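Side-chain contacts in UDP-N-acetylglucosamine 2-epimerase (Methanocaldococcus jannaschii, PDB 4NES), which probably catalyses the reversible epimerisation at C-2 of UDP-N-acetylglucosamine, giving UDP-N-acetylmannosamine: residues Met74-Glu77 and Ile78-Leu82; Ile149-Asn152 and Asn153-Glu157; Lys258-Lys261 and Lys262-Ile265. All blocks are in the same frame, centred on the assembly; numbering follows the deposited sequence.

Contact 1. Residues Met74-Glu77 and Ile78-Leu82; sequences MLIE and IEKVL
Glu77 and Lys80 lie side by side on helix 67-85, pointing the same way, and a salt bridge joins their charged ends. Lys80 can be followed outward. Lys80 CB is 3.6 Å from the backbone atom Glu77 O. Chi1 of -71° sets CG beside the backbone N, and this brings Lys80 CG to 3.4 Å from Ile76 O. The chain then stays extended. Lys80 CD passes 3.7 Å from Glu77 OE1. Lys80 CE touches Ile76 CG2 at 4.0 Å, so the lysine stem also runs along the Ile76 side chain. Lys80 NZ ends 3.1 Å from Glu77 OE2, meeting it on the syn side, 26° out of the carboxylate plane. Glu77 bends at chi2 (-58°), which turns its carboxylate toward this ammonium group. Ile76 O has further partners: a weak bond from Lys80 N, and a water at 2.8 Å that also donates to Glu79 OE1. The Glu79 carboxylate is gripped mainly by the second subunit, at Thr66, Gly68 and Glu69 of that chain. On a buried side of the helix, the CB of Met74, a selenomethionine, packs 4.2 Å from Ile78 CD1; Met74 also reaches helix 97-108. These are i to i+3 and i to i+4 contacts of an alpha helix in the crossover from strand 58-59 to strand 89-93, part of the Rossmann-like N-terminal domain of the GT-B fold.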
loop_
_atom_site.group_PDB
_atom_site.type_symbol
_atom_site.label_atom_id
_atom_site.label_comp_id
_atom_site.label_asym_id
_atom_site.label_seq_id
_atom_site.Cartn_x
_atom_site.Cartn_y
_atom_site.Cartn_z
HETATM N N MSE A 74 -0.140 3.719 13.762
HETATM C CA MSE A 74 1.239 3.392 13.422
HETATM C C MSE A 74 1.850 4.382 12.437
HETATM O O MSE A 74 2.996 4.780 12.609
HETATM C CB MSE A 74 1.351 1.971 12.863
HETATM C CG MSE A 74 1.101 0.875 13.866
HETATM SE SE MSE A 74 0.937 -0.870 13.006
HETATM C CE MSE A 74 0.859 -1.916 14.641
ATOM N N LEU A 75 1.103 4.783 11.406
ATOM C CA LEU A 75 1.625 5.768 10.453
ATOM C C LEU A 75 1.956 7.072 11.163
ATOM O O LEU A 75 3.015 7.664 10.933
ATOM C CB LEU A 75 0.626 6.067 9.329
ATOM C CG LEU A 75 0.236 4.927 8.388
ATOM C CD1 LEU A 75 -0.692 5.435 7.284
ATOM C CD2 LEU A 75 1.464 4.279 7.781
ATOM N N ILE A 76 1.049 7.530 12.020
ATOM C CA ILE A 76 1.285 8.767 12.761
ATOM C C ILE A 76 2.520 8.675 13.654
ATOM O O ILE A 76 3.387 9.555 13.621
ATOM C CB ILE A 76 0.056 9.153 13.609
ATOM C CG1 ILE A 76 -1.131 9.449 12.696
ATOM C CG2 ILE A 76 0.358 10.364 14.479
ATOM C CD1 ILE A 76 -2.466 9.307 13.388
ATOM N N GLU A 77 2.609 7.611 14.437
ATOM C CA GLU A 77 3.655 7.523 15.448
ATOM C C GLU A 77 5.013 7.124 14.887
ATOM O O GLU A 77 6.037 7.629 15.344
ATOM C CB GLU A 77 3.245 6.572 16.574
ATOM C CG GLU A 77 2.027 7.050 17.351
ATOM C CD GLU A 77 2.225 8.417 17.974
ATOM O OE1 GLU A 77 3.301 8.659 18.552
ATOM O OE2 GLU A 77 1.294 9.242 17.899
ATOM N N ILE A 78 5.029 6.246 13.889
ATOM C CA ILE A 78 6.291 5.882 13.258
ATOM C C ILE A 78 6.858 7.106 12.552
ATOM O O ILE A 78 8.057 7.350 12.592
ATOM C CB ILE A 78 6.134 4.716 12.256
ATOM C CG1 ILE A 78 5.819 3.415 12.981
ATOM C CG2 ILE A 78 7.392 4.506 11.436
ATOM C CD1 ILE A 78 5.502 2.273 12.026
ATOM N N GLU A 79 6.003 7.903 11.922
ATOM C CA GLU A 79 6.506 9.068 11.212
ATOM C C GLU A 79 7.167 10.073 12.146
ATOM O O GLU A 79 8.179 10.669 11.788
ATOM C CB GLU A 79 5.406 9.746 10.408
ATOM C CG GLU A 79 5.944 10.902 9.583
ATOM C CD GLU A 79 4.898 11.564 8.745
ATOM O OE1 GLU A 79 3.952 12.122 9.333
ATOM O OE2 GLU A 79 5.033 11.529 7.499
ATOM N N LYS A 80 6.611 10.256 13.340
ATOM C CA LYS A 80 7.225 11.154 14.313
ATOM C C LYS A 80 8.660 10.733 14.626
ATOM O O LYS A 80 9.572 11.570 14.659
ATOM C CB LYS A 80 6.408 11.192 15.600
ATOM C CG LYS A 80 5.075 11.911 15.474
ATOM C CD LYS A 80 4.290 11.792 16.779
ATOM C CE LYS A 80 2.921 12.433 16.674
ATOM N NZ LYS A 80 2.122 12.183 17.909
ATOM N N VAL A 81 8.868 9.434 14.825
ATOM C CA VAL A 81 10.203 8.922 15.090
ATOM C C VAL A 81 11.133 9.078 13.893
ATOM O O VAL A 81 12.263 9.543 14.046
ATOM C CB VAL A 81 10.167 7.454 15.517
ATOM C CG1 VAL A 81 11.591 6.947 15.720
ATOM C CG2 VAL A 81 9.354 7.294 16.794
ATOM N N LEU A 82 10.663 8.716 12.701
ATOM C CA LEU A 82 11.532 8.769 11.526
ATOM C C LEU A 82 11.897 10.196 11.117
ATOM O O LEU A 82 12.995 10.429 10.601
ATOM C CB LEU A 82 10.943 7.988 10.345
ATOM C CG LEU A 82 10.774 6.482 10.574
ATOM C CD1 LEU A 82 10.278 5.810 9.305
ATOM C CD2 LEU A 82 12.066 5.829 11.066
HETATM O O HOH W 1 3.283 12.014 12.202
#

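Contact 2. Residues Ile149-Asn152 and Asn153-Glu157; sequences IAKN and NLLRE
Asn153 packs against Ile149 one turn back on helix 148-156. This helix links strands 142-145 and 164-166 in a beta-alpha-beta unit at the edge of the N-terminal sheet. Asn153 N donates to Ile149 O. The side-chain amide of Asn153 lies close to the same carbonyl, with Asn153 CG 3.3 Å from Ile149 O. CG turns away from its own carbonyl carbon (chi1 -73°), which lays the amide by that oxygen. Asn153 ND2 is 4.1 Å from Ile149 CG2, and its hydrogen bond goes to Gly119 O, in a loop of the same chain.

Leu154 comes next. Its N bonds to Ala150 O, and Leu154 CG rests 3.4 Å from Ala150 O. The side chain faces the sheet, where it touches Leu143 and Ile164; Ala150 lies on Ala145 nearby.

Leu155 N donates to Lys151 O. Leu155 CD1 touches two side chains of the preceding turn, Lys151 CE at 4.0 Å and Asn152 OD1 at 3.9 Å. Lys151 runs fully extended past it, with CG anti to the backbone N (chi1 169°), and ends in a salt bridge with Glu161. Its aliphatic stem also packs on Ile164 and Val166.

Arg156 meets Asn152 through its backbone N and CB. Arg156 N donates to Asn152 O at 3.0 Å, and Arg156 CB is 3.4 Å from Asn152 O. The rest of the side chain leads away; it packs on Gly158 of the second subunit.

The carboxylate of Glu157 has three partners in the same chain. Its OE2 forms salt bridges with both Arg121 NE and Arg125 NH2, while its OE1 is hydrogen-bonded to His138 NE2.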
loop_
_atom_site.group_PDB
_atom_site.type_symbol
_atom_site.label_atom_id
_atom_site.label_comp_id
_atom_site.label_asym_id
_atom_site.label_seq_id
_atom_site.Cartn_x
_atom_site.Cartn_y
_atom_site.Cartn_z
ATOM N N ILE A 149 11.226 -19.182 -6.008
ATOM C CA ILE A 149 9.779 -19.014 -6.197
ATOM C C ILE A 149 9.346 -17.596 -5.829
ATOM O O ILE A 149 8.618 -16.938 -6.575
ATOM C CB ILE A 149 8.968 -20.024 -5.362
ATOM C CG1 ILE A 149 9.147 -21.435 -5.932
ATOM C CG2 ILE A 149 7.497 -19.629 -5.314
ATOM C CD1 ILE A 149 8.834 -21.538 -7.403
ATOM N N ALA A 150 9.815 -17.120 -4.683
ATOM C CA ALA A 150 9.512 -15.773 -4.226
ATOM C C ALA A 150 10.076 -14.729 -5.187
ATOM O O ALA A 150 9.398 -13.749 -5.521
ATOM C CB ALA A 150 10.049 -15.563 -2.815
ATOM N N LYS A 151 11.310 -14.925 -5.653
ATOM C CA LYS A 151 11.884 -14.012 -6.643
ATOM C C LYS A 151 11.026 -13.967 -7.900
ATOM O O LYS A 151 10.739 -12.896 -8.434
ATOM C CB LYS A 151 13.318 -14.406 -7.000
ATOM C CG LYS A 151 13.835 -13.654 -8.217
ATOM C CD LYS A 151 15.327 -13.808 -8.378
ATOM C CE LYS A 151 15.814 -13.058 -9.620
ATOM N NZ LYS A 151 17.298 -13.153 -9.769
ATOM N N ASN A 152 10.605 -15.132 -8.368
ATOM C CA ASN A 152 9.776 -15.186 -9.566
ATOM C C ASN A 152 8.420 -14.511 -9.367
ATOM O O ASN A 152 7.907 -13.862 -10.286
ATOM C CB ASN A 152 9.641 -16.625 -10.065
ATOM C CG ASN A 152 10.917 -17.133 -10.698
ATOM O OD1 ASN A 152 11.719 -16.351 -11.203
ATOM N ND2 ASN A 152 11.111 -18.442 -10.679
ATOM N N ASN A 153 7.846 -14.645 -8.175
ATOM C CA ASN A 153 6.629 -13.904 -7.832
ATOM C C ASN A 153 6.822 -12.402 -7.994
ATOM O O ASN A 153 5.961 -11.702 -8.556
ATOM C CB ASN A 153 6.200 -14.202 -6.396
ATOM C CG ASN A 153 5.621 -15.581 -6.236
ATOM O OD1 ASN A 153 5.229 -16.232 -7.214
ATOM N ND2 ASN A 153 5.534 -16.033 -4.996
ATOM N N LEU A 154 7.948 -11.899 -7.502
ATOM C CA LEU A 154 8.251 -10.484 -7.600
ATOM C C LEU A 154 8.458 -10.043 -9.048
ATOM O O LEU A 154 7.942 -9.002 -9.464
ATOM C CB LEU A 154 9.487 -10.160 -6.764
ATOM C CG LEU A 154 9.264 -10.398 -5.272
ATOM C CD1 LEU A 154 10.570 -10.470 -4.513
ATOM C CD2 LEU A 154 8.388 -9.294 -4.693
ATOM N N LEU A 155 9.190 -10.833 -9.826
ATOM C CA LEU A 155 9.427 -10.511 -11.237
ATOM C C LEU A 155 8.114 -10.451 -12.023
ATOM O O LEU A 155 7.931 -9.580 -12.878
ATOM C CB LEU A 155 10.390 -11.511 -11.880
ATOM C CG LEU A 155 11.831 -11.466 -11.375
ATOM C CD1 LEU A 155 12.627 -12.623 -11.954
ATOM C CD2 LEU A 155 12.488 -10.126 -11.705
ATOM N N ARG A 156 7.190 -11.353 -11.702
ATOM C CA ARG A 156 5.890 -11.415 -12.368
ATOM C C ARG A 156 5.031 -10.187 -12.059
ATOM O O ARG A 156 4.100 -9.861 -12.807
ATOM C CB ARG A 156 5.154 -12.692 -11.948
ATOM C CG ARG A 156 4.001 -13.073 -12.850
ATOM C CD ARG A 156 2.992 -13.946 -12.120
ATOM N NE ARG A 156 1.628 -13.478 -12.352
ATOM C CZ ARG A 156 0.893 -12.833 -11.452
ATOM N NH1 ARG A 156 1.373 -12.590 -10.238
ATOM N NH2 ARG A 156 -0.336 -12.445 -11.759
ATOM N N GLU A 157 5.336 -9.501 -10.962
ATOM C CA GLU A 157 4.654 -8.255 -10.615
ATOM C C GLU A 157 5.455 -7.030 -11.054
ATOM O O GLU A 157 5.184 -5.909 -10.614
ATOM C CB GLU A 157 4.333 -8.207 -9.117
ATOM C CG GLU A 157 3.360 -9.295 -8.694
ATOM C CD GLU A 157 3.130 -9.360 -7.196
ATOM O OE1 GLU A 157 3.532 -8.425 -6.467
ATOM O OE2 GLU A 157 2.527 -10.361 -6.748
#

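Contact 3. Residues Lys258-Lys261 and Lys262-Ile265; sequences KSNK and KIKI
The side chain of Asn260 reaches forward to Lys262 and Ile263 at a tight turn. The backbone makes a type I beta turn from Asn260 to Ile263, joining helix 254-259 to strand 263-266 at the edge of the C-terminal sheet. Ile263 N closes the turn on Asn260 O at 3.1 Å. Asn260 OD1 adds an Asx turn by accepting the N-H of Lys262, with Lys262 N 3.0 Å from Asn260 OD1 and tilted 19° from the amide's carbonyl plane. A chi1 of -165° swings CG to the far side from the backbone N and carries OD1 to Lys262 N. Asn260 CB, CG and ND2 also pack on Ile263; Asn260 CG is 3.9 Å from Ile263 CG1, and the side chains cross at about a right angle. Replacing Asn260 with an alanine is likely to leave the N-H of Lys262 without its side-chain acceptor and to thin the packing on Ile263, since CB alone would remain.

Lys262 sits with CB 3.5 Å from Asn260 OD1. Its chain then bends at chi2 and chi3 and leads away toward Asp233, with which NZ forms a long, weak ion pair. Asn260, Lys262 and Ile263 all touch Ile229 of helix 215-232, so the turn rests on that helix.

Ile265 reaches back to the end of helix 254-259. It also packs on Leu257 of that helix. Lys258 is bent at chi2 and chi4 and lays its aliphatic part across the isoleucine. Lys258 CE comes within 4.1 Å of Ile265 CB, and Ile265 CD1 meets Lys258 CG at 3.7 Å.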
loop_
_atom_site.group_PDB
_atom_site.type_symbol
_atom_site.label_atom_id
_atom_site.label_comp_id
_atom_site.label_asym_id
_atom_site.label_seq_id
_atom_site.Cartn_x
_atom_site.Cartn_y
_atom_site.Cartn_z
ATOM N N LYS A 258 -11.094 -27.567 26.734
ATOM C CA LYS A 258 -10.570 -27.837 28.069
ATOM C C LYS A 258 -11.187 -29.097 28.665
ATOM O O LYS A 258 -10.579 -29.752 29.512
ATOM C CB LYS A 258 -10.778 -26.635 28.993
ATOM C CG LYS A 258 -9.502 -25.863 29.280
ATOM C CD LYS A 258 -8.524 -26.690 30.107
ATOM C CE LYS A 258 -7.142 -26.044 30.160
ATOM N NZ LYS A 258 -7.210 -24.579 30.401
ATOM N N SER A 259 -12.391 -29.436 28.203
ATOM C CA SER A 259 -13.085 -30.648 28.633
ATOM C C SER A 259 -12.510 -31.906 28.001
ATOM O O SER A 259 -12.718 -33.012 28.502
ATOM C CB SER A 259 -14.577 -30.559 28.305
ATOM O OG SER A 259 -15.315 -30.090 29.418
ATOM N N ASN A 260 -11.798 -31.740 26.892
ATOM C CA ASN A 260 -11.197 -32.880 26.218
ATOM C C ASN A 260 -9.888 -33.251 26.902
ATOM O O ASN A 260 -8.914 -32.504 26.836
ATOM C CB ASN A 260 -10.970 -32.562 24.739
ATOM C CG ASN A 260 -10.688 -33.795 23.910
ATOM O OD1 ASN A 260 -10.009 -34.722 24.363
ATOM N ND2 ASN A 260 -11.199 -33.813 22.680
ATOM N N LYS A 261 -9.865 -34.403 27.560
ATOM C CA LYS A 261 -8.717 -34.787 28.374
ATOM C C LYS A 261 -7.506 -35.207 27.537
ATOM O O LYS A 261 -6.414 -35.406 28.073
ATOM C CB LYS A 261 -9.110 -35.890 29.359
ATOM C CG LYS A 261 -10.349 -35.558 30.180
ATOM C CD LYS A 261 -10.712 -36.699 31.111
ATOM C CE LYS A 261 -9.672 -36.875 32.207
ATOM N NZ LYS A 261 -9.767 -35.810 33.248
ATOM N N LYS A 262 -7.693 -35.327 26.225
ATOM C CA LYS A 262 -6.580 -35.648 25.333
ATOM C C LYS A 262 -5.946 -34.394 24.734
ATOM O O LYS A 262 -4.976 -34.484 23.981
ATOM C CB LYS A 262 -7.024 -36.594 24.220
ATOM C CG LYS A 262 -7.463 -37.962 24.721
ATOM C CD LYS A 262 -6.299 -38.741 25.312
ATOM C CE LYS A 262 -5.283 -39.113 24.244
ATOM N NZ LYS A 262 -4.674 -40.448 24.495
ATOM N N ILE A 263 -6.497 -33.230 25.058
ATOM C CA ILE A 263 -5.908 -31.969 24.612
ATOM C C ILE A 263 -5.272 -31.247 25.789
ATOM O O ILE A 263 -5.945 -30.953 26.779
ATOM C CB ILE A 263 -6.942 -31.023 23.975
ATOM C CG1 ILE A 263 -7.645 -31.704 22.797
ATOM C CG2 ILE A 263 -6.262 -29.732 23.531
ATOM C CD1 ILE A 263 -8.710 -30.841 22.115
ATOM N N LYS A 264 -3.977 -30.960 25.685
ATOM C CA LYS A 264 -3.324 -30.131 26.689
ATOM C C LYS A 264 -3.178 -28.718 26.148
ATOM O O LYS A 264 -2.429 -28.479 25.199
ATOM C CB LYS A 264 -1.961 -30.696 27.086
ATOM C CG LYS A 264 -1.238 -29.851 28.141
ATOM C CD LYS A 264 -0.516 -30.711 29.167
ATOM C CE LYS A 264 0.245 -29.861 30.174
ATOM N NZ LYS A 264 -0.646 -29.002 31.003
ATOM N N ILE A 265 -3.914 -27.784 26.742
ATOM C CA ILE A 265 -3.859 -26.393 26.331
ATOM C C ILE A 265 -2.793 -25.687 27.137
ATOM O O ILE A 265 -2.787 -25.746 28.370
ATOM C CB ILE A 265 -5.200 -25.677 26.555
ATOM C CG1 ILE A 265 -6.334 -26.438 25.862
ATOM C CG2 ILE A 265 -5.126 -24.245 26.046
ATOM C CD1 ILE A 265 -7.705 -25.797 26.046
HETATM O O HOH W 2 -7.934 -30.201 28.245
#

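Contacts 1 and 2 belong to the N-terminal sheet domain and contact 3 to the C-terminal one. The centres of contacts 1 and 2 are about 30 Å apart, and each lies about 43 Å from the centre of contact 3. None touches another. Both nucleotide ligands are bound in this chain, and all three contacts lie away from the pocket residues and from His207, the probable active-site residue. In contact 1, the Met74 side chain is about 7 Å from UDP-N-acetylglucosamine. In contact 3, the Ile265 side chain is about 11 Å from UDP. Contacts 1 and 2 both touch the second subunit of the homodimer, whereas contact 3 meets no other chain of the assembly.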